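Local coordinates for protein D-aminopeptidase (Bacillus subtilis, PDB 1HI9) that hydrolyses the N-terminal residue from peptides containing D-amino acids, using two zinc ions per subunit inside the central chamber of a homodecamer, at residues 2-7 / 55-60; 97-102 / 148-153. All blocks are in the same frame, centred on the assembly; numbering follows the deposited sequence.

How the contacts relate
Contact 1 (2-7 with 55-60) and contact 2 (97-102 with 148-153) are two adjoining strand pairs of one mixed sheet, their centres about 9 Å apart. Strands 2-7 and 97-103 are neighbours, so the four strands run side by side in the order 53-58, 2-7, 97-103, 148-152, all parallel. Along the chain contact 1 closes before contact 2 opens. The seam between them is probably hydrogen-bonded, Tyr4 O lying 2.7 Å from Leu99 N, while Met5 packs on Leu101 beneath helix 28-48. Together they form the middle of the sheet, and contact 1 carries a zinc ligand just past its strand end.

Contact 1: residues 2-7 / 55-60; sequences KLYMSV and LVNDSH. With ZN (zinc ion), chain G.
Two serine hydroxyls meet near the C-terminal end of this strand pair: Ser6 OG and Ser59 OG lie 2.7 Å apart and are hydrogen-bonded. With chi1 at 175°, Ser6 OG stands opposite its own backbone N. Met87 O is within hydrogen-bonding reach of both hydroxyls, though they cannot both donate to it while bonded to each other, and Tyr103 OH also bonds to Ser6 OG, a buried polar cluster that suits small hydroxyl side chains. On the same face, Leu55 CD1 comes to the edge of the Tyr4 ring, 4.1 Å from Tyr4 CD1. The ring's hydroxyl end lies against Asn57 CB, and its OH is hydrogen-bonded to Glu89 O. On the opposite face, under helix 28-48, the contacts across the pair are apolar: Val7 CG2 meets Val56 CG1 at 3.9 Å, with Met5 beside them.

Behind these side chains the parallel backbones bond. Leu55 O and Asn57 N grip Met5 through N and O, and Val7 N bonds to Asn57 O almost straight, at 176°. Past the strand end Ser59 N holds Val7 O at 2.8 Å, from above the carbonyl plane. This bond probably helps to direct the chain into His60, whose ND1 binds zinc at 2.5 Å; Asp8, Glu10 and a water join it. Ligands just past the C-terminal ends of parallel strands are characteristic of active sites in alpha/beta folds, here the dinuclear zinc centre of an M55 peptidase.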
# COMPACT_ATOMS: atom_id res chain seq x y z
N LYS A 2 3.76 34.39 -38.30
CA LYS A 2 3.87 33.56 -37.10
C LYS A 2 2.55 33.46 -36.34
O LYS A 2 1.90 34.46 -36.06
CB LYS A 2 4.95 34.12 -36.16
CG LYS A 2 6.35 34.06 -36.73
CD LYS A 2 7.35 34.81 -35.86
CE LYS A 2 7.59 34.13 -34.53
NZ LYS A 2 8.62 34.87 -33.76
N LEU A 3 2.17 32.23 -36.01
CA LEU A 3 0.94 31.99 -35.28
C LEU A 3 1.26 31.34 -33.93
O LEU A 3 2.06 30.40 -33.85
CB LEU A 3 0.01 31.11 -36.12
CG LEU A 3 -1.42 30.79 -35.65
CD1 LEU A 3 -1.38 29.62 -34.71
CD2 LEU A 3 -2.05 32.00 -34.99
N TYR A 4 0.66 31.86 -32.87
CA TYR A 4 0.87 31.34 -31.52
C TYR A 4 -0.31 30.47 -31.09
O TYR A 4 -1.47 30.86 -31.26
CB TYR A 4 0.99 32.48 -30.51
CG TYR A 4 1.26 31.99 -29.10
CD1 TYR A 4 2.56 31.63 -28.70
CD2 TYR A 4 0.23 31.88 -28.17
CE1 TYR A 4 2.81 31.16 -27.41
CE2 TYR A 4 0.47 31.41 -26.88
CZ TYR A 4 1.76 31.06 -26.50
OH TYR A 4 2.02 30.64 -25.21
N MET A 5 0.00 29.32 -30.51
CA MET A 5 -1.04 28.40 -30.05
C MET A 5 -0.90 28.03 -28.58
O MET A 5 0.16 27.62 -28.12
CB MET A 5 -1.03 27.12 -30.89
CG MET A 5 -1.88 27.18 -32.14
SD MET A 5 -1.91 25.61 -33.04
CE MET A 5 -2.79 24.57 -31.91
N SER A 6 -2.00 28.17 -27.85
CA SER A 6 -2.04 27.81 -26.44
C SER A 6 -3.03 26.66 -26.39
O SER A 6 -4.19 26.83 -26.74
CB SER A 6 -2.55 28.97 -25.59
OG SER A 6 -2.69 28.56 -24.24
N VAL A 7 -2.56 25.49 -25.97
CA VAL A 7 -3.43 24.33 -25.91
C VAL A 7 -3.70 23.80 -24.50
O VAL A 7 -2.78 23.36 -23.81
CB VAL A 7 -2.87 23.16 -26.75
CG1 VAL A 7 -3.94 22.08 -26.91
CG2 VAL A 7 -2.40 23.66 -28.10
N LEU A 55 4.03 28.25 -33.15
CA LEU A 55 4.56 27.95 -31.83
C LEU A 55 3.43 27.35 -31.00
O LEU A 55 2.39 27.99 -30.81
CB LEU A 55 5.05 29.23 -31.15
CG LEU A 55 6.32 29.14 -30.30
CD1 LEU A 55 6.35 30.29 -29.32
CD2 LEU A 55 6.38 27.82 -29.57
N VAL A 56 3.64 26.14 -30.51
CA VAL A 56 2.63 25.44 -29.72
C VAL A 56 3.06 25.32 -28.26
O VAL A 56 4.05 24.66 -27.95
CB VAL A 56 2.35 24.03 -30.29
CG1 VAL A 56 1.17 23.39 -29.56
CG2 VAL A 56 2.07 24.12 -31.78
N ASN A 57 2.30 25.96 -27.38
CA ASN A 57 2.57 25.96 -25.95
C ASN A 57 1.57 25.08 -25.19
O ASN A 57 0.37 25.37 -25.17
CB ASN A 57 2.50 27.40 -25.40
CG ASN A 57 2.89 27.49 -23.94
OD1 ASN A 57 2.35 28.30 -23.18
ND2 ASN A 57 3.83 26.67 -23.53
N ASP A 58 2.07 24.01 -24.59
CA ASP A 58 1.23 23.11 -23.81
C ASP A 58 0.82 23.93 -22.60
O ASP A 58 1.68 24.33 -21.81
CB ASP A 58 2.05 21.89 -23.37
CG ASP A 58 1.18 20.77 -22.82
OD1 ASP A 58 0.23 21.07 -22.07
OD2 ASP A 58 1.47 19.59 -23.14
N SER A 59 -0.48 24.17 -22.45
CA SER A 59 -0.96 25.01 -21.34
C SER A 59 -1.79 24.31 -20.28
O SER A 59 -2.57 24.96 -19.59
CB SER A 59 -1.77 26.17 -21.91
OG SER A 59 -1.03 26.87 -22.88
N HIS A 60 -1.62 23.00 -20.13
CA HIS A 60 -2.41 22.27 -19.15
C HIS A 60 -1.60 21.61 -18.03
O HIS A 60 -0.63 20.91 -18.29
CB HIS A 60 -3.22 21.21 -19.90
CG HIS A 60 -3.93 20.25 -19.00
ND1 HIS A 60 -4.97 20.63 -18.18
CD2 HIS A 60 -3.76 18.92 -18.80
CE1 HIS A 60 -5.40 19.58 -17.50
NE2 HIS A 60 -4.68 18.53 -17.86
ZN ZN G . -6.34 22.74 -18.03
O HOH W 1 -6.42 24.85 -16.61

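Contact 2: residues 97-102 / 148-153; sequences GALFLG and VLMVAG
Val148 lies across one face of the Phe100 ring at about a right angle, its CG1 4.2 Å from the ring centroid and only 11° off the normal, a CH-pi contact. Its other methyl, CG2, approaches Phe100 CZ at 3.9 Å. The ring gets there because chi1 of -64° sets CG beside the backbone N and swings it back toward Val148, while Phe100 CB rests on Val151 CG2. Beta-branched valines suit this face, since each offers a methyl to the ring. Replacing Phe100 with an alanine would probably open a gap above Val148 and leave its two methyls without the ring they pack on.

On the other face Leu99 and Met150 lie side by side. Both have CG opposite the backbone N, and Leu99 CG comes 3.9 Å from Met150 CB; the methionine chain runs extended until its last torsion bends. Farther along, Leu101 CD2 meets the small Ala152 CB.

A beta bulge interrupts the pairing: Leu149 N bonds to Ala98 O at 2.9 Å, but Leu149 has no partner residue, and its side chain packs instead on Gly97, whose lack of a side chain leaves room for it. Beyond the bulge, Phe100 N bonds to Met150 O and Ala152 N to Phe100 O. Helix 133-143 packs on the Phe100 face, helices 28-48 and 187-203 on the other, the first on Leu99 and Leu101, the second on Met150. This is an uncharged core seam: three backbone hydrogen bonds join apolar packing on both faces, so its side chains meet by fit and not by charge.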
# COMPACT_ATOMS: atom_id res chain seq x y z
N GLY A 97 -1.03 36.44 -34.74
CA GLY A 97 -2.24 36.17 -33.99
C GLY A 97 -2.08 34.99 -33.06
O GLY A 97 -1.09 34.26 -33.11
N ALA A 98 -3.08 34.79 -32.21
CA ALA A 98 -3.07 33.70 -31.26
C ALA A 98 -4.28 32.81 -31.45
O ALA A 98 -5.34 33.28 -31.87
CB ALA A 98 -3.03 34.25 -29.84
N LEU A 99 -4.11 31.53 -31.13
CA LEU A 99 -5.18 30.54 -31.26
C LEU A 99 -5.25 29.74 -29.96
O LEU A 99 -4.29 29.07 -29.58
CB LEU A 99 -4.88 29.62 -32.44
CG LEU A 99 -6.03 28.78 -33.02
CD1 LEU A 99 -5.57 28.06 -34.29
CD2 LEU A 99 -6.50 27.77 -31.99
N PHE A 100 -6.39 29.81 -29.27
CA PHE A 100 -6.58 29.08 -28.02
C PHE A 100 -7.34 27.80 -28.33
O PHE A 100 -8.44 27.84 -28.87
CB PHE A 100 -7.38 29.93 -27.02
CG PHE A 100 -6.67 31.19 -26.58
CD1 PHE A 100 -7.31 32.09 -25.73
CD2 PHE A 100 -5.38 31.46 -26.98
CE1 PHE A 100 -6.66 33.24 -25.30
CE2 PHE A 100 -4.73 32.61 -26.55
CZ PHE A 100 -5.37 33.50 -25.71
N LEU A 101 -6.74 26.66 -27.98
CA LEU A 101 -7.33 25.34 -28.26
C LEU A 101 -7.61 24.54 -26.99
O LEU A 101 -6.84 24.57 -26.04
CB LEU A 101 -6.38 24.52 -29.13
CG LEU A 101 -6.92 23.72 -30.31
CD1 LEU A 101 -5.78 22.88 -30.87
CD2 LEU A 101 -8.08 22.83 -29.91
N GLY A 102 -8.72 23.82 -27.00
CA GLY A 102 -9.08 23.01 -25.85
C GLY A 102 -9.39 23.82 -24.61
O GLY A 102 -9.17 23.36 -23.49
N VAL A 148 -6.51 37.60 -30.63
CA VAL A 148 -6.89 36.21 -30.46
C VAL A 148 -7.83 35.91 -31.63
O VAL A 148 -9.02 36.24 -31.59
CB VAL A 148 -7.63 36.00 -29.12
CG1 VAL A 148 -8.10 34.57 -29.01
CG2 VAL A 148 -6.70 36.35 -27.97
N LEU A 149 -7.29 35.29 -32.67
CA LEU A 149 -8.06 34.99 -33.86
C LEU A 149 -9.11 33.91 -33.71
O LEU A 149 -10.19 34.00 -34.28
CB LEU A 149 -7.10 34.61 -34.99
CG LEU A 149 -6.00 35.63 -35.28
CD1 LEU A 149 -5.17 35.17 -36.49
CD2 LEU A 149 -6.63 36.99 -35.57
N MET A 150 -8.78 32.88 -32.93
CA MET A 150 -9.69 31.76 -32.74
C MET A 150 -9.61 31.17 -31.34
O MET A 150 -8.56 31.21 -30.69
CB MET A 150 -9.35 30.68 -33.77
CG MET A 150 -10.34 29.54 -33.85
SD MET A 150 -9.74 28.28 -34.98
CE MET A 150 -10.03 26.79 -34.02
N VAL A 151 -10.72 30.61 -30.89
CA VAL A 151 -10.81 29.97 -29.59
C VAL A 151 -11.66 28.71 -29.78
O VAL A 151 -12.79 28.80 -30.24
CB VAL A 151 -11.48 30.90 -28.54
CG1 VAL A 151 -11.70 30.14 -27.24
CG2 VAL A 151 -10.61 32.12 -28.28
N ALA A 152 -11.11 27.55 -29.43
CA ALA A 152 -11.82 26.29 -29.56
C ALA A 152 -11.98 25.63 -28.19
O ALA A 152 -11.13 25.76 -27.32
CB ALA A 152 -11.09 25.36 -30.49
N GLY A 153 -13.09 24.92 -28.02
CA GLY A 153 -13.36 24.25 -26.77
C GLY A 153 -14.82 23.84 -26.77
O GLY A 153 -15.36 23.50 -27.83